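PDB 5JUH: antifreeze protein from Marinomonas primoryensis, which forms the C-terminal, calcium-binding RTX domain of a 1.5-MDa adhesin that attaches its Antarctic bacterium to diatoms and ice, and probably serves the adhesin's type I secretion. Local coordinates for residues V76-D82 against I96-N100; I108-F114 against A166-S172. All coordinates share one frame; numbering follows the deposited sequence. Where two conformers were deposited one is given.

Overall arrangement
From the N terminus, the chain first closes contact 1, where 76-82 meets 96-100. The 13 residues between them include strand 87-89, which belongs to the other sheet, so this loop is one winding of the parallel coil. Contact 2 follows in series, without nesting or crossing: 108-114 waits for 166-172, and the 51 residues between hold strand 120-122, helices 124-127 and 140-150 and the strands leading back. Contact 1 ties the edge of one sheet, contact 2 the middle of the other. Their centres lie about 12 Å apart, joined by Phe97 packing on Ile111 and Phe114, and by a calcium ion bound by both Asp82 and Asp109.

Contact 1: residues V76-D82 against I96-N100; sequences VLFGGDD and IFILN. With CA (calcium ion), chain D; CA (calcium ion), chain E.
Ile98 lies between Val76 and Phe78 on one face of two paired strands, and as a beta-branched residue it can give each neighbour a branch of its own. CG1 stands anti to the carbonyl carbon (chi1 -56°), which carries Ile98 CD1 to within 3.6 Å of Val76 CG1. Ile98 CG2 turns instead to the Phe78 ring, touching its CD1. Phe78 CD1, at the ring edge, also lies 3.3 Å from Ile98 O. On the other face Leu77 and Phe97 run side by side, Leu77 CD2 approaching Phe97 CE1 obliquely, although Leu77 has a second conformer. The backbone bonds both use Leu77: its N donates to Ile96 O, and its O accepts from Ile98 N at 2.8 Å. This is the parallel pairing of successive coils in an RTX beta-roll; the glycine- and aspartate-rich turns between its strands hold calcium, as the one from Gly79 to Asp82 does. Gly80, whose backbone angles favour glycine, sets its N over the centre of the Phe78 ring. Water 1 accepts from Gly79 N and lies within hydrogen-bonding distance of Ile98 O. Asn100, its CG held between backbone N and carbonyl carbon (chi1 62°), lays CB 3.2 Å from Asp81 OD1. Asn100 OD1 takes protons from water 3, which also donates to Asp82 O, and from calcium-bound water 4, making Asn100 a second-shell residue. The Asp82 carboxylate can bridge ions: both oxygens bind the chain E calcium, and OD2 also reaches the chain D calcium at 2.2 Å, alongside Gly79 O. Asp86 binds both ions; Leu84 and Asp109 complete the chain E site.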
loop_
_atom_site.group_PDB
_atom_site.type_symbol
_atom_site.label_atom_id
_atom_site.label_comp_id
_atom_site.label_asym_id
_atom_site.label_seq_id
_atom_site.Cartn_x
_atom_site.Cartn_y
_atom_site.Cartn_z
ATOM N N VAL A 76 12.586 -4.001 -2.001
ATOM C CA VAL A 76 11.403 -3.804 -2.848
ATOM C C VAL A 76 10.953 -5.258 -3.083
ATOM O O VAL A 76 11.639 -6.091 -3.640
ATOM C CB VAL A 76 11.759 -3.106 -4.190
ATOM C CG1 VAL A 76 10.552 -3.011 -5.044
ATOM C CG2 VAL A 76 12.420 -1.745 -3.941
ATOM N N LEU A 77 9.725 -5.568 -2.664
ATOM C CA LEU A 77 9.176 -6.917 -2.640
ATOM C C LEU A 77 7.962 -6.954 -3.598
ATOM O O LEU A 77 7.110 -6.062 -3.618
ATOM C CB LEU A 77 8.762 -7.271 -1.265
ATOM C CG LEU A 77 9.777 -8.025 -0.395
ATOM C CD1 LEU A 77 11.223 -8.019 -0.693
ATOM C CD2 LEU A 77 9.507 -7.762 1.080
ATOM N N PHE A 78 7.881 -8.024 -4.385
ATOM C CA PHE A 78 6.821 -8.146 -5.378
ATOM C C PHE A 78 6.568 -9.611 -5.662
ATOM O O PHE A 78 7.481 -10.343 -5.992
ATOM C CB PHE A 78 7.269 -7.443 -6.688
ATOM C CG PHE A 78 6.286 -7.524 -7.799
ATOM C CD1 PHE A 78 4.935 -7.220 -7.626
ATOM C CD2 PHE A 78 6.733 -7.819 -9.093
ATOM C CE1 PHE A 78 4.056 -7.197 -8.729
ATOM C CE2 PHE A 78 5.855 -7.789 -10.186
ATOM C CZ PHE A 78 4.532 -7.497 -10.003
ATOM N N GLY A 79 5.307 -9.993 -5.581
ATOM C CA GLY A 79 4.966 -11.457 -5.800
ATOM C C GLY A 79 4.698 -11.798 -7.283
ATOM O O GLY A 79 4.393 -12.917 -7.583
ATOM N N GLY A 80 4.697 -10.780 -8.139
ATOM C CA GLY A 80 4.255 -10.934 -9.534
ATOM C C GLY A 80 2.927 -10.428 -9.911
ATOM O O GLY A 80 2.053 -10.323 -9.078
ATOM N N ASP A 81 2.739 -10.155 -11.214
ATOM C CA ASP A 81 1.383 -9.863 -11.695
ATOM C C ASP A 81 0.815 -11.285 -12.023
ATOM O O ASP A 81 0.810 -11.719 -13.177
ATOM C CB ASP A 81 1.345 -8.975 -12.893
ATOM C CG ASP A 81 1.707 -7.575 -12.633
ATOM O OD1 ASP A 81 1.466 -7.031 -11.530
ATOM O OD2 ASP A 81 2.341 -6.923 -13.581
ATOM N N ASP A 82 0.305 -12.009 -10.998
ATOM C CA ASP A 82 0.094 -13.492 -10.985
ATOM C C ASP A 82 -1.379 -13.748 -10.621
ATOM O O ASP A 82 -2.151 -12.821 -10.591
ATOM C CB ASP A 82 1.086 -14.239 -10.070
ATOM C CG ASP A 82 0.924 -13.853 -8.541
ATOM O OD1 ASP A 82 -0.027 -13.087 -8.310
ATOM O OD2 ASP A 82 1.745 -14.414 -7.759
ATOM N N ILE A 96 9.296 -1.447 0.272
ATOM C CA ILE A 96 8.174 -1.153 -0.633
ATOM C C ILE A 96 7.575 -2.520 -1.036
ATOM O O ILE A 96 8.275 -3.405 -1.512
ATOM C CB ILE A 96 8.645 -0.429 -1.908
ATOM C CG1 ILE A 96 9.200 0.930 -1.537
ATOM C CG2 ILE A 96 7.532 -0.371 -2.941
ATOM C CD1 ILE A 96 9.986 1.599 -2.630
ATOM N N PHE A 97 6.289 -2.647 -0.832
ATOM C CA PHE A 97 5.560 -3.793 -1.310
ATOM C C PHE A 97 4.794 -3.405 -2.536
ATOM O O PHE A 97 3.936 -2.529 -2.504
ATOM C CB PHE A 97 4.559 -4.339 -0.221
ATOM C CG PHE A 97 5.264 -4.696 1.073
ATOM C CD1 PHE A 97 5.726 -5.965 1.300
ATOM C CD2 PHE A 97 5.417 -3.777 2.126
ATOM C CE1 PHE A 97 6.366 -6.323 2.468
ATOM C CE2 PHE A 97 6.067 -4.115 3.290
ATOM C CZ PHE A 97 6.489 -5.380 3.479
ATOM N N ILE A 98 5.180 -4.006 -3.669
ATOM C CA ILE A 98 4.438 -3.762 -4.916
ATOM C C ILE A 98 3.295 -4.694 -5.074
ATOM O O ILE A 98 3.497 -5.890 -4.933
ATOM C CB ILE A 98 5.414 -3.897 -6.150
ATOM C CG1 ILE A 98 6.621 -2.955 -6.025
ATOM C CG2 ILE A 98 4.650 -3.606 -7.429
ATOM C CD1 ILE A 98 7.673 -3.148 -7.133
ATOM N N LEU A 99 2.104 -4.185 -5.278
ATOM C CA LEU A 99 0.925 -5.025 -5.311
ATOM C C LEU A 99 0.297 -4.972 -6.722
ATOM O O LEU A 99 0.188 -3.961 -7.346
ATOM C CB LEU A 99 -0.127 -4.518 -4.276
ATOM C CG LEU A 99 0.440 -4.761 -2.853
ATOM C CD1 LEU A 99 -0.569 -4.121 -1.921
ATOM C CD2 LEU A 99 0.495 -6.221 -2.503
ATOM N N ASN A 100 -0.155 -6.120 -7.121
ATOM C CA ASN A 100 -0.881 -6.367 -8.368
ATOM C C ASN A 100 -2.352 -6.287 -8.140
ATOM O O ASN A 100 -2.904 -6.769 -7.135
ATOM C CB ASN A 100 -0.417 -7.712 -8.971
ATOM C CG ASN A 100 -0.693 -8.883 -8.083
ATOM O OD1 ASN A 100 -1.363 -9.934 -8.541
ATOM N ND2 ASN A 100 -0.222 -8.798 -6.856
HETATM CA CA CA D . 3.738 -15.047 -7.015
HETATM CA CA CA E . 0.513 -12.978 -5.925
HETATM O O HOH W 1 3.110 -8.549 -4.705
HETATM O O HOH W 2 1.766 -11.072 -6.499
HETATM O O HOH W 3 -2.405 -10.023 -11.092
HETATM O O HOH W 4 -1.641 -11.797 -5.996
HETATM O O HOH W 5 6.074 -15.355 -6.799
HETATM O O HOH W 6 3.134 -17.322 -6.787
HETATM O O HOH W 7 4.098 -15.742 -9.204
#

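Contact 2: residues I108-F114 against A166-S172. With CA (calcium ion), chain E.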
loop_
_atom_site.group_PDB
_atom_site.type_symbol
_atom_site.label_atom_id
_atom_site.label_comp_id
_atom_site.label_asym_id
_atom_site.label_seq_id
_atom_site.Cartn_x
_atom_site.Cartn_y
_atom_site.Cartn_z
ATOM N N ILE A 108 -5.376 -12.217 -3.700
ATOM C CA ILE A 108 -4.485 -11.121 -3.292
ATOM C C ILE A 108 -3.435 -11.596 -2.290
ATOM O O ILE A 108 -3.609 -12.557 -1.579
ATOM C CB ILE A 108 -5.243 -9.906 -2.674
ATOM C CG1 ILE A 108 -5.850 -10.212 -1.346
ATOM C CG2 ILE A 108 -6.278 -9.376 -3.632
ATOM C CD1 ILE A 108 -6.636 -9.103 -0.720
ATOM N N ASP A 109 -2.302 -10.871 -2.301
ATOM C CA ASP A 109 -1.178 -11.191 -1.418
ATOM C C ASP A 109 -1.427 -10.853 0.069
ATOM O O ASP A 109 -2.238 -10.016 0.390
ATOM C CB ASP A 109 0.068 -10.508 -1.892
ATOM C CG ASP A 109 0.482 -10.994 -3.296
ATOM O OD1 ASP A 109 0.247 -12.224 -3.703
ATOM O OD2 ASP A 109 1.102 -10.084 -3.994
ATOM N N THR A 110 -0.648 -11.535 0.924
ATOM C CA THR A 110 -0.550 -11.209 2.350
ATOM C C THR A 110 0.756 -10.469 2.561
ATOM O O THR A 110 1.832 -10.906 2.091
ATOM C CB THR A 110 -0.613 -12.448 3.156
ATOM O OG1 THR A 110 -1.869 -13.085 2.999
ATOM C CG2 THR A 110 -0.342 -12.158 4.635
ATOM N N ILE A 111 0.677 -9.340 3.268
ATOM C CA ILE A 111 1.854 -8.627 3.755
ATOM C C ILE A 111 1.879 -8.884 5.245
ATOM O O ILE A 111 0.979 -8.402 5.943
ATOM C CB ILE A 111 1.834 -7.126 3.424
ATOM C CG1 ILE A 111 1.816 -6.928 1.879
ATOM C CG2 ILE A 111 3.055 -6.484 4.081
ATOM C CD1 ILE A 111 1.492 -5.522 1.527
ATOM N N THR A 112 2.859 -9.605 5.719
ATOM C CA THR A 112 2.819 -10.063 7.113
ATOM C C THR A 112 3.170 -8.964 8.127
ATOM O O THR A 112 2.555 -9.039 9.218
ATOM C CB THR A 112 3.706 -11.220 7.408
ATOM O OG1 THR A 112 5.053 -10.827 7.314
ATOM C CG2 THR A 112 3.494 -12.435 6.471
ATOM N N ASP A 113 3.952 -7.935 7.739
ATOM C CA ASP A 113 4.565 -7.107 8.739
ATOM C C ASP A 113 4.625 -5.654 8.238
ATOM O O ASP A 113 5.690 -4.980 8.405
ATOM C CB ASP A 113 5.982 -7.618 9.066
ATOM C CG ASP A 113 6.961 -7.430 7.842
ATOM O OD1 ASP A 113 6.503 -7.469 6.636
ATOM O OD2 ASP A 113 8.173 -7.291 8.150
ATOM N N PHE A 114 3.512 -5.130 7.690
ATOM C CA PHE A 114 3.578 -3.766 7.179
ATOM C C PHE A 114 3.697 -2.819 8.392
ATOM O O PHE A 114 2.774 -2.773 9.193
ATOM C CB PHE A 114 2.322 -3.437 6.395
ATOM C CG PHE A 114 2.346 -2.066 5.741
ATOM C CD1 PHE A 114 3.083 -1.918 4.607
ATOM C CD2 PHE A 114 1.690 -0.968 6.263
ATOM C CE1 PHE A 114 3.178 -0.738 3.985
ATOM C CE2 PHE A 114 1.736 0.302 5.623
ATOM C CZ PHE A 114 2.510 0.372 4.511
ATOM N N ALA A 166 -4.505 -5.993 -0.294
ATOM C CA ALA A 166 -3.674 -7.037 0.311
ATOM C C ALA A 166 -4.370 -7.442 1.599
ATOM O O ALA A 166 -5.121 -6.656 2.124
ATOM C CB ALA A 166 -2.222 -6.612 0.624
ATOM N N ASN A 167 -4.000 -8.602 2.146
ATOM C CA ASN A 167 -4.384 -8.924 3.521
ATOM C C ASN A 167 -3.204 -8.607 4.393
ATOM O O ASN A 167 -2.101 -9.049 4.121
ATOM C CB ASN A 167 -4.740 -10.407 3.596
ATOM C CG ASN A 167 -6.038 -10.686 2.847
ATOM O OD1 ASN A 167 -6.085 -11.575 1.963
ATOM N ND2 ASN A 167 -6.993 -9.975 3.133
ATOM N N PHE A 168 -3.374 -7.787 5.396
ATOM C CA PHE A 168 -2.341 -7.387 6.325
ATOM C C PHE A 168 -2.270 -8.325 7.495
ATOM O O PHE A 168 -3.283 -8.582 8.107
ATOM C CB PHE A 168 -2.512 -5.933 6.719
ATOM C CG PHE A 168 -2.315 -4.956 5.587
ATOM C CD1 PHE A 168 -1.010 -4.602 5.266
ATOM C CD2 PHE A 168 -3.354 -4.568 4.777
ATOM C CE1 PHE A 168 -0.743 -3.749 4.249
ATOM C CE2 PHE A 168 -3.121 -3.767 3.677
ATOM C CZ PHE A 168 -1.789 -3.382 3.420
ATOM N N GLY A 169 -1.119 -8.927 7.759
ATOM C CA GLY A 169 -0.940 -9.945 8.754
ATOM C C GLY A 169 -0.663 -9.448 10.150
ATOM O O GLY A 169 -0.722 -8.251 10.383
ATOM N N SER A 170 -0.355 -10.362 11.056
ATOM C CA SER A 170 -0.361 -9.994 12.499
ATOM C C SER A 170 0.769 -9.242 12.977
ATOM O O SER A 170 0.707 -8.691 14.076
ATOM C CB SER A 170 -0.499 -11.259 13.390
ATOM O OG SER A 170 0.418 -12.182 12.869
ATOM N N ASP A 171 1.830 -9.090 12.204
ATOM C CA ASP A 171 2.887 -8.257 12.625
ATOM C C ASP A 171 2.768 -6.848 12.030
ATOM O O ASP A 171 3.709 -6.058 12.205
ATOM C CB ASP A 171 4.210 -8.884 12.166
ATOM C CG ASP A 171 4.518 -10.199 12.840
ATOM O OD1 ASP A 171 4.302 -10.256 14.058
ATOM O OD2 ASP A 171 5.050 -11.100 12.172
ATOM N N SER A 172 1.635 -6.493 11.401
ATOM C CA SER A 172 1.481 -5.154 10.837
ATOM C C SER A 172 1.160 -4.136 11.930
ATOM O O SER A 172 0.599 -4.456 12.992
ATOM C CB SER A 172 0.370 -5.209 9.768
ATOM O OG SER A 172 0.753 -6.070 8.713
HETATM CA CA CA E . 0.513 -12.978 -5.925
HETATM O O HOH W 8 -3.807 -13.141 1.124
HETATM O O HOH W 2 1.766 -11.072 -6.499
HETATM O O HOH W 9 6.013 -11.301 9.881
HETATM O O HOH W 4 -1.641 -11.797 -5.996
#
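The parallel pairing of Thr110 and Ile111 with Asn167 and Phe168 is the seam of a mixed sheet, joining the last of three parallel strands that look like those of an RTX beta-roll to strand 163-168, beyond which the sheet continues antiparallel. Asn167 N donates to Asp109 O, Ile111 N to Asn167 O, and Gly169 N to Ile111 O at 2.8 Å. Gly169 suits the exit from the strand: having no side chain, it lets its CA come 4.1 Å from Thr112 CA. It also begins a type I turn ending at Ser172, whose hydroxyl works both ways. Standing beside the backbone N (chi1 -63°), Ser172 OG donates to Gly169 O from above the carbonyl plane and accepts from Phe114 N at 3.1 Å. Ser172 N reaches Gly169 O from the same face, so two bonds grip that oxygen. Asp171 N adds a bent bond to Thr112 O.

On the face carrying Ile111 and Phe168, the Phe168 ring turns its edge toward the face of Phe114 in an offset edge-to-face pair, centroids 5.6 Å apart and planes at 66°. Ile111 CD1 packs alongside, 3.9 Å from Phe168 CE1 and close to Ala166 CB. On the face of Thr110 and Asn167, water 8 accepts from Thr110 OG1 and donates to Ile108 O and Asn167 OD1, tying three polar atoms together. Ile108 crosses the Asn167 side chain at about a right angle, its CD1 resting 3.6 Å from Ala166 C.

Asp109 OD1 binds the chain E calcium, while the Asp113 carboxylate accepts from Gly90 N and Leu91 N. Strand 87-89 flanks 108-114 on the side away from 166-172; Ile111, Phe114 and Phe168 all pack on Leu121 of strand 120-122, and Ile111 and Phe114 also meet Phe97 of strand 96-98.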